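Local structure of SAM-dependent O-methyltransferase (Thermotoga maritima, 1O54) at residues D84-M89 against T158-I163; Q94-K99 against G124-V129; N194-C199 against L229-I234. The protein probably transfers a methyl group from S-adenosyl-L-methionine to N1 of an adenosine in tRNA, working as a homotetramer built from two dimers. One frame throughout, in Å; residues are numbered along the deposited sequence. Where two conformers were deposited one is given.

Overall arrangement
Interactions 1 and 2 are neighbours, their centres about 10 Å apart, and they share surfaces: Ile86 of 84-89 packs on Ile95 and Ala125, and Trp160 on Ala128, so that helices 82-87, 125-134 and 147-159 are brought together. Interaction 3 stands apart, its centre about 31 Å from interaction 1 and about 22 Å from interaction 2, where helix 196-202 meets the lead-in to strand 231-232. Interaction 2 is buried and apolar, beside the probable cofactor site. The other two are partly buried: interaction 1 mixes a weak indole-carboxylate bond with loose apolar packing, whereas interaction 3 is a tight hydrocarbon contact. All three lie near the second subunit.

Interaction 1: D84-M89 against T158-I163; sequences DEIMNM and TKWGLI
Trp160, just past the last turn of helix 147-159, turns its indole toward Glu85 of helix 82-87, and these two side chains carry the polar part of the contact. Trp160 NE1 donates to Glu85 OE1 at 3.4 Å with an N-H...O angle of 149°, a weak bond. The oxygen sits at the edge of the indole, near its plane, but the carboxylate is rotated 49° from the ring. The place of Glu85 on its helix and its first torsion set CB and CG beside the indole nitrogen, Glu85 CB also 3.4 Å from Trp160 NE1, and a bend at chi2 (-81°) brings the carboxylate back so that OE1 meets the N-H. The stronger partner of Glu85 OE1 is Arg25, which forms a salt bridge with it. A leucine in place of Glu85 would probably leave both Arg25 and the indole N-H without this shared acceptor.

The apolar contacts are looser. Ile86 CG1 and Met89 SD each stand 4.4 Å from Trp160 CH2, the sulfur at the ring edge.

Bonds of backbone and side chain finish the first helix. Asp84 O accepts from Asn88 N and from the side-chain amide Asn88 ND2, each at 2.9 Å, the two donors arriving from opposite faces of the carbonyl plane. Gly161, with positive phi, closes the other helix in a Schellman motif right after Trp160.

The contact thus ties helix 82-87 to the C-terminal end of helix 147-159. Trp160 also rests on Ala128 of helix 125-134, Arg25 comes from strand 25-30, and Asp84 makes a salt bridge with Arg233 of the second subunit.

Interaction 2: Q94-K99 against G124-V129; sequences QIVYPK and GAMCAV
Ile95 and Val96 pack against Ala125 and Met126 in the first turn of helix 125-134, the helix that follows strand 115-119 in the Rossmann-like fold of class I methyltransferases. The turn between that strand and the helix carries Gly120 and Gly122, which with Ala125 fit the glycine-rich pattern usual at the cofactor site of this fold.

Ile95 comes first, its CB 4.3 Å from Ala125 CB. Its chi1 of 61° sets CG1 beside both the backbone N and the carbonyl carbon, and the outer end of the side chain then runs to Tyr97 of the same segment, where Ile95 CD1 lies 3.7 Å above the ring plane, offset toward the rim.

Val96 follows, with its CB directed at the helix and 4.2 Å from Met126 CB. Its carbonyl oxygen also meets the helix, Val96 O lying 4.3 Å from Ala125 CB. Besides Met126, Val96 touches Phe186 and Asp188, the latter a predicted S-adenosyl-L-methionine-binding residue, so this valine probably borders the cofactor pocket.

Tyr97 points away from helix 125-134 and occupies the N-cap position of helix 98-107, which Pro98 and Lys99 begin. That helix meets Met126 further along: Met126, its CG anti to the backbone N (chi1 171°), leads its outer end off from segment 94-99 and touches Ser101 and Ile104.

All the cross-segment contacts are van der Waals ones. Gly124, whose backbone angles call for glycine, is at the N-cap of the partner helix, and Gly124 O receives Ala128 N at 2.8 Å.

Interaction 3: N194-C199 against L229-I234; sequences NYIDKC and LPFIRI
Ile196, Leu229 and Phe231 form an apolar seam in the C-terminal half of the Rossmann-like methyltransferase fold, where helix 196-202, coming after strand 182-187, meets the connection from helix 216-228 into strand 231-232. The antiparallel strand 263-269, inserted between 207-213 and 231-232, is the hallmark of the class I methyltransferase sheet.

One methyl group is central. Ile196 CG2 touches Leu229 CD1 at 3.4 Å, closer than carbons usually pack, and lies 3.7 Å from Phe231 CE1, which it approaches obliquely. Because CG2 is anti to the backbone N of Ile196, it projects from the helix into the angle between the leucine and the ring. Leu229 answers with an extended branch, its chi2 of 163° carrying CD1 up to the first helical turn, and there Leu229 CD1 also stands 3.9 Å from Asp197 N.

The backbone between the two apolar side chains makes a sharp bend. Pro230 is the centre of an inverse gamma turn, in which Phe231 N is bonded to Leu229 O at 2.9 Å, and both flanking side chains point toward the helix. Leu226 of helix 216-228 touches both Ile196 and Phe231, and Trp200 meets the phenylalanine ring edge-to-face. At the other end of the segment Arg233 forms a salt bridge with Glu35 of the second subunit.

Asp188, a predicted cofactor-binding residue, has its side chain about 11 Å from that of Ile196, consistent with structural packing set back from the probable cofactor site. With hydrocarbon on both sides, the fit depends on shape and close approach, while the polar backbone is served separately: Leu229 O takes Arg273 as well as the turn's own N-H, and Pro230 O the indole N-H of Trp200.

Interaction 1: D84-M89 against T158-I163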
ATOM      1  N   ASP A  84      19.471   7.466 -12.603  1.00 25.43           N
ATOM      2  CA  ASP A  84      19.537   7.001 -13.988  1.00 27.38           C
ATOM      3  C   ASP A  84      20.618   5.959 -14.196  1.00 27.43           C
ATOM      4  O   ASP A  84      20.370   4.930 -14.853  1.00 27.56           O
ATOM      5  CB  ASP A  84      19.783   8.130 -14.988  1.00 27.55           C
ATOM      6  CG  ASP A  84      18.670   9.152 -15.026  1.00 30.62           C
ATOM      7  OD1 ASP A  84      17.471   8.797 -14.836  1.00 33.64           O
ATOM      8  OD2 ASP A  84      18.915  10.358 -15.257  1.00 31.49           O
ATOM      9  N   GLU A  85      21.807   6.215 -13.653  1.00 27.58           N
ATOM     10  CA  GLU A  85      22.923   5.272 -13.760  1.00 28.27           C
ATOM     11  C   GLU A  85      22.637   3.948 -13.062  1.00 29.33           C
ATOM     12  O   GLU A  85      22.912   2.901 -13.629  1.00 31.02           O
ATOM     13  CB  GLU A  85      24.213   5.858 -13.200  1.00 28.83           C
ATOM     14  CG  GLU A  85      24.762   7.027 -14.023  1.00 30.86           C
ATOM     15  CD  GLU A  85      25.542   6.607 -15.255  1.00 35.61           C
ATOM     16  OE1 GLU A  85      25.712   5.402 -15.506  1.00 38.86           O
ATOM     17  OE2 GLU A  85      25.995   7.504 -16.007  1.00 39.41           O
ATOM     18  N   ILE A  86      22.087   4.009 -11.864  1.00 29.46           N
ATOM     19  CA  ILE A  86      21.748   2.801 -11.102  1.00 31.40           C
ATOM     20  C   ILE A  86      20.698   1.987 -11.839  1.00 33.37           C
ATOM     21  O   ILE A  86      20.837   0.761 -11.972  1.00 33.87           O
ATOM     22  CB  ILE A  86      21.305   3.185  -9.719  1.00 31.42           C
ATOM     23  CG1 ILE A  86      22.511   3.606  -8.887  1.00 31.86           C
ATOM     24  CG2 ILE A  86      20.547   2.034  -8.997  1.00 31.93           C
ATOM     25  CD1 ILE A  86      22.152   4.360  -7.687  1.00 31.52           C
ATOM     26  N   MET A  87      19.672   2.646 -12.361  1.00 34.93           N
ATOM     27  CA  MET A  87      18.601   1.919 -13.058  1.00 37.84           C
ATOM     28  C   MET A  87      18.999   1.399 -14.438  1.00 41.29           C
ATOM     29  O   MET A  87      18.546   0.304 -14.821  1.00 42.55           O
ATOM     30  CB  MET A  87      17.341   2.772 -13.185  1.00 37.48           C
ATOM     31  CG  MET A  87      16.753   3.243 -11.883  1.00 38.52           C
ATOM     32  SD  MET A  87      16.323   1.912 -10.718  1.00 39.32           S
ATOM     33  CE  MET A  87      14.806   1.300 -11.522  1.00 42.85           C
ATOM     34  N   ASN A  88      19.828   2.147 -15.174  1.00 43.82           N
ATOM     35  CA  ASN A  88      20.232   1.790 -16.568  1.00 46.68           C
ATOM     36  C   ASN A  88      21.500   0.968 -16.565  1.00 48.54           C
ATOM     37  O   ASN A  88      22.308   0.949 -17.549  1.00 48.93           O
ATOM     38  CB  ASN A  88      20.430   3.035 -17.431  1.00 47.38           C
ATOM     39  CG  ASN A  88      19.114   3.640 -17.880  1.00 49.36           C
ATOM     40  OD1 ASN A  88      18.565   3.256 -18.928  1.00 52.19           O
ATOM     41  ND2 ASN A  88      18.594   4.577 -17.091  1.00 49.21           N
ATOM     42  N   MET A  89      21.595   0.233 -15.466  1.00 49.85           N
ATOM     43  CA  MET A  89      22.730  -0.534 -15.059  1.00 51.65           C
ATOM     44  C   MET A  89      22.815  -1.654 -16.069  1.00 53.36           C
ATOM     45  O   MET A  89      21.947  -2.523 -16.096  1.00 54.44           O
ATOM     46  CB  MET A  89      22.408  -1.037 -13.647  1.00 50.95           C
ATOM     47  CG  MET A  89      23.462  -1.706 -12.841  1.00 50.69           C
ATOM     48  SD  MET A  89      24.714  -0.609 -12.076  1.00 47.31           S
ATOM     49  CE  MET A  89      26.247  -1.524 -13.091  1.00 36.76           C
ATOM     50  N   THR A 158      34.088   5.202 -10.105  1.00 27.18           N
ATOM     51  CA  THR A 158      34.995   6.120 -10.807  1.00 28.42           C
ATOM     52  C   THR A 158      34.216   6.988 -11.835  1.00 29.87           C
ATOM     53  O   THR A 158      34.325   8.230 -11.843  1.00 29.90           O
ATOM     54  CB  THR A 158      36.125   5.313 -11.470  1.00 29.22           C
ATOM     55  OG1 THR A 158      36.920   4.670 -10.450  1.00 27.44           O
ATOM     56  CG2 THR A 158      37.076   6.221 -12.208  1.00 31.28           C
ATOM     57  N   LYS A 159      33.412   6.317 -12.648  1.00 31.28           N
ATOM     58  CA  LYS A 159      32.547   6.962 -13.641  1.00 33.03           C
ATOM     59  C   LYS A 159      31.603   7.962 -12.963  1.00 32.82           C
ATOM     60  O   LYS A 159      31.303   8.999 -13.536  1.00 33.35           O
ATOM     61  CB  LYS A 159      31.710   5.926 -14.407  1.00 33.33           C
ATOM     62  CG  LYS A 159      32.456   4.990 -15.340  1.00 38.18           C
ATOM     63  CD  LYS A 159      31.487   3.953 -15.948  1.00 42.57           C
ATOM     64  CE  LYS A 159      32.194   2.946 -16.880  1.00 45.36           C
ATOM     65  NZ  LYS A 159      31.290   1.822 -17.309  1.00 46.41           N
ATOM     66  N   TRP A 160      31.161   7.657 -11.733  1.00 31.45           N
ATOM     67  CA  TRP A 160      30.152   8.457 -11.053  1.00 31.18           C
ATOM     68  C   TRP A 160      30.767   9.546 -10.179  1.00 31.47           C
ATOM     69  O   TRP A 160      30.037  10.248  -9.473  1.00 32.65           O
ATOM     70  CB  TRP A 160      29.189   7.586 -10.219  1.00 30.56           C
ATOM     71  CG  TRP A 160      28.462   6.546 -10.991  1.00 28.80           C
ATOM     72  CD1 TRP A 160      28.228   6.521 -12.355  1.00 28.77           C
ATOM     73  CD2 TRP A 160      27.894   5.348 -10.474  1.00 27.70           C
ATOM     74  NE1 TRP A 160      27.559   5.375 -12.701  1.00 28.59           N
ATOM     75  CE2 TRP A 160      27.340   4.631 -11.562  1.00 28.87           C
ATOM     76  CE3 TRP A 160      27.811   4.780  -9.185  1.00 27.55           C
ATOM     77  CZ2 TRP A 160      26.706   3.399 -11.411  1.00 26.89           C
ATOM     78  CZ3 TRP A 160      27.178   3.543  -9.039  1.00 25.38           C
ATOM     79  CH2 TRP A 160      26.629   2.874 -10.139  1.00 28.71           C
ATOM     80  N   GLY A 161      32.100   9.675 -10.222  1.00 31.49           N
ATOM     81  CA  GLY A 161      32.818  10.756  -9.536  1.00 31.64           C
ATOM     82  C   GLY A 161      32.930  10.603  -8.032  1.00 30.85           C
ATOM     83  O   GLY A 161      33.093  11.587  -7.294  1.00 31.86           O
ATOM     84  N   LEU A 162      32.867   9.364  -7.581  1.00 29.37           N
ATOM     85  CA  LEU A 162      32.806   9.065  -6.150  1.00 28.14           C
ATOM     86  C   LEU A 162      33.924   8.155  -5.616  1.00 27.45           C
ATOM     87  O   LEU A 162      34.043   7.941  -4.403  1.00 26.94           O
ATOM     88  CB  LEU A 162      31.455   8.439  -5.869  1.00 28.24           C
ATOM     89  CG  LEU A 162      30.274   9.406  -6.083  1.00 27.46           C
ATOM     90  CD1 LEU A 162      28.980   8.581  -6.163  1.00 27.77           C
ATOM     91  CD2 LEU A 162      30.222  10.446  -4.988  1.00 28.20           C
ATOM     92  N   ILE A 163      34.789   7.657  -6.484  1.00 26.77           N
ATOM     93  CA  ILE A 163      35.813   6.688  -6.030  1.00 26.78           C
ATOM     94  C   ILE A 163      36.785   7.204  -4.972  1.00 26.41           C
ATOM     95  O   ILE A 163      37.250   6.435  -4.124  1.00 26.77           O
ATOM     96  CB  ILE A 163      36.561   6.101  -7.238  1.00 27.03           C
ATOM     97  CG1 ILE A 163      37.407   4.896  -6.814  1.00 25.58           C
ATOM     98  CG2 ILE A 163      37.445   7.160  -7.899  1.00 27.69           C
ATOM     99  CD1 ILE A 163      36.617   3.760  -6.272  1.00 26.87           C
TER

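Interaction 2: Q94-K99 against G124-V129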
ATOM      1  N   GLN A  94      21.892  -7.613  -9.139  1.00 41.22           N
ATOM      2  CA  GLN A  94      21.005  -7.232  -8.042  1.00 40.22           C
ATOM      3  C   GLN A  94      21.465  -5.930  -7.380  1.00 39.20           C
ATOM      4  O   GLN A  94      22.658  -5.745  -7.109  1.00 38.83           O
ATOM      5  CB  GLN A  94      20.969  -8.345  -6.998  1.00 40.55           C
ATOM      6  N   ILE A  95      20.511  -5.043  -7.075  1.00 37.13           N
ATOM      7  CA  ILE A  95      20.848  -3.770  -6.442  1.00 35.02           C
ATOM      8  C   ILE A  95      19.926  -3.496  -5.283  1.00 34.16           C
ATOM      9  O   ILE A  95      18.847  -4.082  -5.197  1.00 33.16           O
ATOM     10  CB  ILE A  95      20.746  -2.607  -7.444  1.00 35.18           C
ATOM     11  CG1 ILE A  95      19.329  -2.467  -7.994  1.00 35.31           C
ATOM     12  CG2 ILE A  95      21.713  -2.823  -8.610  1.00 34.59           C
ATOM     13  CD1 ILE A  95      19.037  -1.123  -8.633  1.00 36.82           C
ATOM     14  N   VAL A  96      20.356  -2.584  -4.417  1.00 32.32           N
ATOM     15  CA  VAL A  96      19.433  -1.884  -3.526  1.00 31.29           C
ATOM     16  C   VAL A  96      18.847  -0.725  -4.333  1.00 31.44           C
ATOM     17  O   VAL A  96      19.607   0.119  -4.857  1.00 31.82           O
ATOM     18  CB  VAL A  96      20.121  -1.336  -2.264  1.00 30.82           C
ATOM     19  CG1 VAL A  96      19.104  -0.626  -1.381  1.00 30.31           C
ATOM     20  CG2 VAL A  96      20.794  -2.460  -1.475  1.00 30.43           C
ATOM     21  N   TYR A  97      17.524  -0.685  -4.466  1.00 30.79           N
ATOM     22  CA  TYR A  97      16.889   0.313  -5.328  1.00 31.51           C
ATOM     23  C   TYR A  97      16.904   1.658  -4.630  1.00 31.20           C
ATOM     24  O   TYR A  97      16.867   1.707  -3.393  1.00 29.64           O
ATOM     25  CB  TYR A  97      15.454  -0.093  -5.698  1.00 32.48           C
ATOM     26  CG  TYR A  97      15.464  -1.216  -6.719  1.00 36.28           C
ATOM     27  CD1 TYR A  97      15.635  -2.528  -6.323  1.00 38.73           C
ATOM     28  CD2 TYR A  97      15.324  -0.949  -8.087  1.00 40.74           C
ATOM     29  CE1 TYR A  97      15.674  -3.570  -7.259  1.00 42.44           C
ATOM     30  CE2 TYR A  97      15.361  -1.988  -9.028  1.00 43.77           C
ATOM     31  CZ  TYR A  97      15.535  -3.292  -8.600  1.00 43.55           C
ATOM     32  OH  TYR A  97      15.570  -4.332  -9.528  1.00 47.78           O
ATOM     33  N   PRO A  98      16.961   2.735  -5.412  1.00 31.02           N
ATOM     34  CA  PRO A  98      16.917   4.102  -4.889  1.00 31.08           C
ATOM     35  C   PRO A  98      15.840   4.441  -3.875  1.00 31.42           C
ATOM     36  O   PRO A  98      16.114   5.173  -2.927  1.00 32.11           O
ATOM     37  CB  PRO A  98      16.658   4.930  -6.156  1.00 31.35           C
ATOM     38  CG  PRO A  98      17.413   4.177  -7.199  1.00 32.35           C
ATOM     39  CD  PRO A  98      17.112   2.717  -6.892  1.00 32.10           C
ATOM     40  N   LYS A  99      14.610   3.940  -4.067  1.00 31.02           N
ATOM     41  CA  LYS A  99      13.554   4.182  -3.073  1.00 30.66           C
ATOM     42  C   LYS A  99      13.999   3.690  -1.689  1.00 29.34           C
ATOM     43  O   LYS A  99      13.642   4.261  -0.660  1.00 30.18           O
ATOM     44  CB  LYS A  99      12.232   3.491  -3.462  1.00 32.44           C
ATOM     45  CG  LYS A  99      12.203   1.949  -3.349  1.00 34.67           C
ATOM     46  CD  LYS A  99      10.768   1.433  -3.435  1.00 38.78           C
ATOM     47  CE  LYS A  99      10.613   0.035  -3.000  1.00 41.24           C
ATOM     48  NZ  LYS A  99      10.574  -0.182  -1.564  1.00 37.60           N
ATOM     49  N   GLY A 124      27.913  -1.436  -6.632  1.00 26.20           N
ATOM     50  CA  GLY A 124      28.245  -0.170  -6.013  1.00 25.89           C
ATOM     51  C   GLY A 124      27.105   0.809  -5.922  1.00 26.68           C
ATOM     52  O   GLY A 124      27.332   1.972  -5.542  1.00 25.75           O
ATOM     53  N   ALA A 125      25.870   0.371  -6.227  1.00 26.64           N
ATOM     54  CA  ALA A 125      24.736   1.314  -6.248  1.00 26.25           C
ATOM     55  C   ALA A 125      24.488   1.930  -4.864  1.00 26.45           C
ATOM     56  O   ALA A 125      24.437   3.170  -4.703  1.00 27.48           O
ATOM     57  CB  ALA A 125      23.472   0.644  -6.778  1.00 26.06           C
ATOM     58  N   MET A 126      24.354   1.105  -3.834  1.00 25.14           N
ATOM     59  CA  MET A 126      24.168   1.622  -2.475  1.00 24.77           C
ATOM     60  C   MET A 126      25.439   2.349  -2.004  1.00 23.17           C
ATOM     61  O   MET A 126      25.378   3.363  -1.319  1.00 24.01           O
ATOM     62  CB  MET A 126      23.831   0.507  -1.523  1.00 25.14           C
ATOM     63  CG  MET A 126      23.824   0.859  -0.092  1.00 27.98           C
ATOM     64  SD  MET A 126      22.379   1.971   0.184  1.00 38.22           S
ATOM     65  CE  MET A 126      22.574   2.519   1.748  1.00 41.71           C
ATOM     66  N   CYS A 127      26.578   1.754  -2.344  1.00 23.44           N
ATOM     67  CA  CYS A 127      27.901   2.350  -2.064  1.00 23.54           C
ATOM     68  C   CYS A 127      27.977   3.809  -2.527  1.00 23.14           C
ATOM     69  O   CYS A 127      28.397   4.713  -1.779  1.00 22.48           O
ATOM     70  CB  CYS A 127      29.021   1.519  -2.654  1.00 25.17           C
ATOM     71  SG  CYS A 127      30.587   2.007  -1.891  1.00 27.54           S
ATOM     72  N   ALA A 128      27.489   4.047  -3.736  1.00 22.29           N
ATOM     73  CA  ALA A 128      27.456   5.400  -4.276  1.00 23.07           C
ATOM     74  C   ALA A 128      26.625   6.362  -3.464  1.00 22.66           C
ATOM     75  O   ALA A 128      27.014   7.529  -3.281  1.00 22.91           O
ATOM     76  CB  ALA A 128      26.949   5.347  -5.726  1.00 23.12           C
ATOM     77  N   VAL A 129      25.460   5.911  -3.007  1.00 22.25           N
ATOM     78  CA  VAL A 129      24.597   6.751  -2.201  1.00 22.78           C
ATOM     79  C   VAL A 129      25.312   7.149  -0.892  1.00 23.21           C
ATOM     80  O   VAL A 129      25.286   8.322  -0.442  1.00 22.83           O
ATOM     81  CB  VAL A 129      23.254   6.032  -1.893  1.00 23.38           C
ATOM     82  CG1 VAL A 129      22.429   6.800  -0.904  1.00 25.91           C
ATOM     83  CG2 VAL A 129      22.503   5.833  -3.203  1.00 25.24           C
TER

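Interaction 3: N194-C199 against L229-I234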
ATOM      1  N   ASN A 194      24.822 -14.154  10.349  1.00 26.98           N
ATOM      2  CA  ASN A 194      26.164 -14.652  10.595  1.00 26.81           C
ATOM      3  C   ASN A 194      27.238 -13.572  10.765  1.00 27.30           C
ATOM      4  O   ASN A 194      28.385 -13.896  11.055  1.00 27.70           O
ATOM      5  CB  ASN A 194      26.571 -15.625   9.488  1.00 27.35           C
ATOM      6  CG  ASN A 194      25.828 -16.943   9.583  1.00 28.09           C
ATOM      7  OD1 ASN A 194      25.476 -17.389  10.674  1.00 28.31           O
ATOM      8  ND2 ASN A 194      25.566 -17.556   8.449  1.00 30.62           N
ATOM      9  N   TYR A 195      26.877 -12.304  10.571  1.00 26.28           N
ATOM     10  CA  TYR A 195      27.839 -11.205  10.639  1.00 26.33           C
ATOM     11  C   TYR A 195      27.512 -10.103  11.651  1.00 25.96           C
ATOM     12  O   TYR A 195      28.314  -9.172  11.825  1.00 25.34           O
ATOM     13  CB  TYR A 195      27.999 -10.621   9.249  1.00 26.66           C
ATOM     14  CG  TYR A 195      28.510 -11.663   8.288  1.00 28.94           C
ATOM     15  CD1 TYR A 195      27.644 -12.327   7.415  1.00 29.56           C
ATOM     16  CD2 TYR A 195      29.846 -12.039   8.294  1.00 32.93           C
ATOM     17  CE1 TYR A 195      28.094 -13.272   6.559  1.00 33.47           C
ATOM     18  CE2 TYR A 195      30.304 -13.005   7.445  1.00 34.45           C
ATOM     19  CZ  TYR A 195      29.436 -13.620   6.570  1.00 36.76           C
ATOM     20  OH  TYR A 195      29.933 -14.603   5.721  1.00 40.25           O
ATOM     21  N   ILE A 196      26.391 -10.228  12.344  1.00 25.96           N
ATOM     22  CA  ILE A 196      25.927  -9.159  13.239  1.00 27.41           C
ATOM     23  C   ILE A 196      26.919  -8.884  14.374  1.00 26.83           C
ATOM     24  O   ILE A 196      27.128  -7.724  14.728  1.00 26.18           O
ATOM     25  CB  ILE A 196      24.543  -9.476  13.828  1.00 28.15           C
ATOM     26  CG1 ILE A 196      23.491  -9.704  12.747  1.00 31.82           C
ATOM     27  CG2 ILE A 196      24.085  -8.360  14.764  1.00 30.76           C
ATOM     28  CD1 ILE A 196      23.347  -8.630  11.779  1.00 33.24           C
ATOM     29  N   ASP A 197      27.536  -9.917  14.936  1.00 26.72           N
ATOM     30  CA  ASP A 197      28.557  -9.701  15.984  1.00 26.68           C
ATOM     31  C   ASP A 197      29.697  -8.813  15.495  1.00 25.88           C
ATOM     32  O   ASP A 197      30.090  -7.866  16.162  1.00 25.02           O
ATOM     33  CB  ASP A 197      29.073 -11.015  16.574  0.65 27.69           C
ATOM     34  CG  ASP A 197      29.704 -11.936  15.559  0.65 29.24           C
ATOM     35  OD1 ASP A 197      29.491 -11.826  14.315  0.65 30.64           O
ATOM     36  OD2 ASP A 197      30.434 -12.855  15.974  0.65 36.31           O
ATOM     37  N   LYS A 198      30.222  -9.104  14.311  1.00 25.66           N
ATOM     38  CA  LYS A 198      31.322  -8.314  13.765  1.00 24.92           C
ATOM     39  C   LYS A 198      30.903  -6.874  13.491  1.00 23.72           C
ATOM     40  O   LYS A 198      31.707  -5.967  13.670  1.00 22.78           O
ATOM     41  CB  LYS A 198      31.801  -8.950  12.461  1.00 26.09           C
ATOM     42  CG  LYS A 198      32.420 -10.345  12.598  1.00 28.98           C
ATOM     43  CD  LYS A 198      33.362 -10.447  13.752  1.00 33.48           C
ATOM     44  N   CYS A 199      29.662  -6.695  13.014  1.00 22.97           N
ATOM     45  CA  CYS A 199      29.077  -5.373  12.802  1.00 23.39           C
ATOM     46  C   CYS A 199      29.002  -4.591  14.097  1.00 22.28           C
ATOM     47  O   CYS A 199      29.451  -3.463  14.178  1.00 23.20           O
ATOM     48  CB  CYS A 199      27.693  -5.472  12.131  1.00 23.49           C
ATOM     49  SG  CYS A 199      27.785  -6.211  10.484  1.00 25.62           S
ATOM     50  N   LEU A 229      22.330  -9.209  21.078  1.00 27.77           N
ATOM     51  CA  LEU A 229      23.457  -8.279  21.235  1.00 27.45           C
ATOM     52  C   LEU A 229      22.991  -6.918  21.777  1.00 26.66           C
ATOM     53  O   LEU A 229      21.778  -6.659  21.841  1.00 26.16           O
ATOM     54  CB  LEU A 229      24.145  -8.082  19.890  1.00 28.43           C
ATOM     55  CG  LEU A 229      25.042  -9.210  19.388  1.00 32.52           C
ATOM     56  CD1 LEU A 229      25.271  -9.003  17.932  1.00 36.68           C
ATOM     57  CD2 LEU A 229      26.337  -9.189  20.129  1.00 36.21           C
ATOM     58  N   PRO A 230      23.922  -6.064  22.228  1.00 25.70           N
ATOM     59  CA  PRO A 230      23.549  -4.738  22.726  1.00 24.96           C
ATOM     60  C   PRO A 230      23.176  -3.740  21.597  1.00 24.11           C
ATOM     61  O   PRO A 230      23.974  -2.885  21.189  1.00 23.06           O
ATOM     62  CB  PRO A 230      24.781  -4.306  23.534  1.00 25.28           C
ATOM     63  CG  PRO A 230      25.566  -5.533  23.739  1.00 26.47           C
ATOM     64  CD  PRO A 230      25.352  -6.308  22.459  1.00 26.94           C
ATOM     65  N   PHE A 231      21.927  -3.878  21.184  1.00 23.08           N
ATOM     66  CA  PHE A 231      21.289  -3.043  20.160  1.00 23.54           C
ATOM     67  C   PHE A 231      19.944  -2.593  20.708  1.00 24.55           C
ATOM     68  O   PHE A 231      19.209  -3.396  21.365  1.00 25.41           O
ATOM     69  CB  PHE A 231      21.038  -3.849  18.906  1.00 24.53           C
ATOM     70  CG  PHE A 231      22.238  -3.993  17.985  1.00 24.10           C
ATOM     71  CD1 PHE A 231      22.828  -5.246  17.768  1.00 25.27           C
ATOM     72  CD2 PHE A 231      22.757  -2.890  17.329  1.00 22.18           C
ATOM     73  CE1 PHE A 231      23.900  -5.375  16.899  1.00 26.57           C
ATOM     74  CE2 PHE A 231      23.825  -3.025  16.460  1.00 25.05           C
ATOM     75  CZ  PHE A 231      24.380  -4.268  16.232  1.00 24.37           C
ATOM     76  N   ILE A 232      19.609  -1.327  20.461  1.00 22.93           N
ATOM     77  CA  ILE A 232      18.307  -0.777  20.831  1.00 23.48           C
ATOM     78  C   ILE A 232      17.696  -0.112  19.612  1.00 22.77           C
ATOM     79  O   ILE A 232      18.341  -0.050  18.531  1.00 22.95           O
ATOM     80  CB  ILE A 232      18.438   0.201  22.036  1.00 23.47           C
ATOM     81  CG1 ILE A 232      19.269   1.422  21.625  1.00 25.72           C
ATOM     82  CG2 ILE A 232      19.041  -0.536  23.252  1.00 25.26           C
ATOM     83  CD1 ILE A 232      19.143   2.565  22.619  1.00 27.34           C
ATOM     84  N   ARG A 233      16.463   0.424  19.781  1.00 23.22           N
ATOM     85  CA  ARG A 233      15.768   1.139  18.698  1.00 24.42           C
ATOM     86  C   ARG A 233      15.751   0.257  17.438  1.00 23.75           C
ATOM     87  O   ARG A 233      15.995   0.716  16.319  1.00 23.51           O
ATOM     88  CB  ARG A 233      16.408   2.511  18.434  1.00 25.02           C
ATOM     89  CG  ARG A 233      16.365   3.461  19.630  1.00 29.41           C
ATOM     90  CD  ARG A 233      16.963   4.831  19.304  1.00 33.82           C
ATOM     91  NE  ARG A 233      15.971   5.726  18.734  1.00 37.61           N
ATOM     92  CZ  ARG A 233      16.227   6.899  18.176  1.00 40.76           C
ATOM     93  NH1 ARG A 233      17.456   7.360  18.082  1.00 44.89           N
ATOM     94  NH2 ARG A 233      15.238   7.625  17.720  1.00 41.92           N
ATOM     95  N   ILE A 234      15.405  -1.013  17.617  1.00 23.15           N
ATOM     96  CA  ILE A 234      15.335  -1.928  16.456  1.00 23.28           C
ATOM     97  C   ILE A 234      14.014  -1.677  15.757  1.00 23.20           C
ATOM     98  O   ILE A 234      12.917  -1.721  16.388  1.00 23.92           O
ATOM     99  CB  ILE A 234      15.452  -3.416  16.897  1.00 23.88           C
ATOM    100  CG1 ILE A 234      16.807  -3.668  17.531  1.00 25.82           C
ATOM    101  CG2 ILE A 234      15.287  -4.346  15.686  1.00 26.32           C
ATOM    102  CD1 ILE A 234      16.891  -4.922  18.303  1.00 29.16           C
TER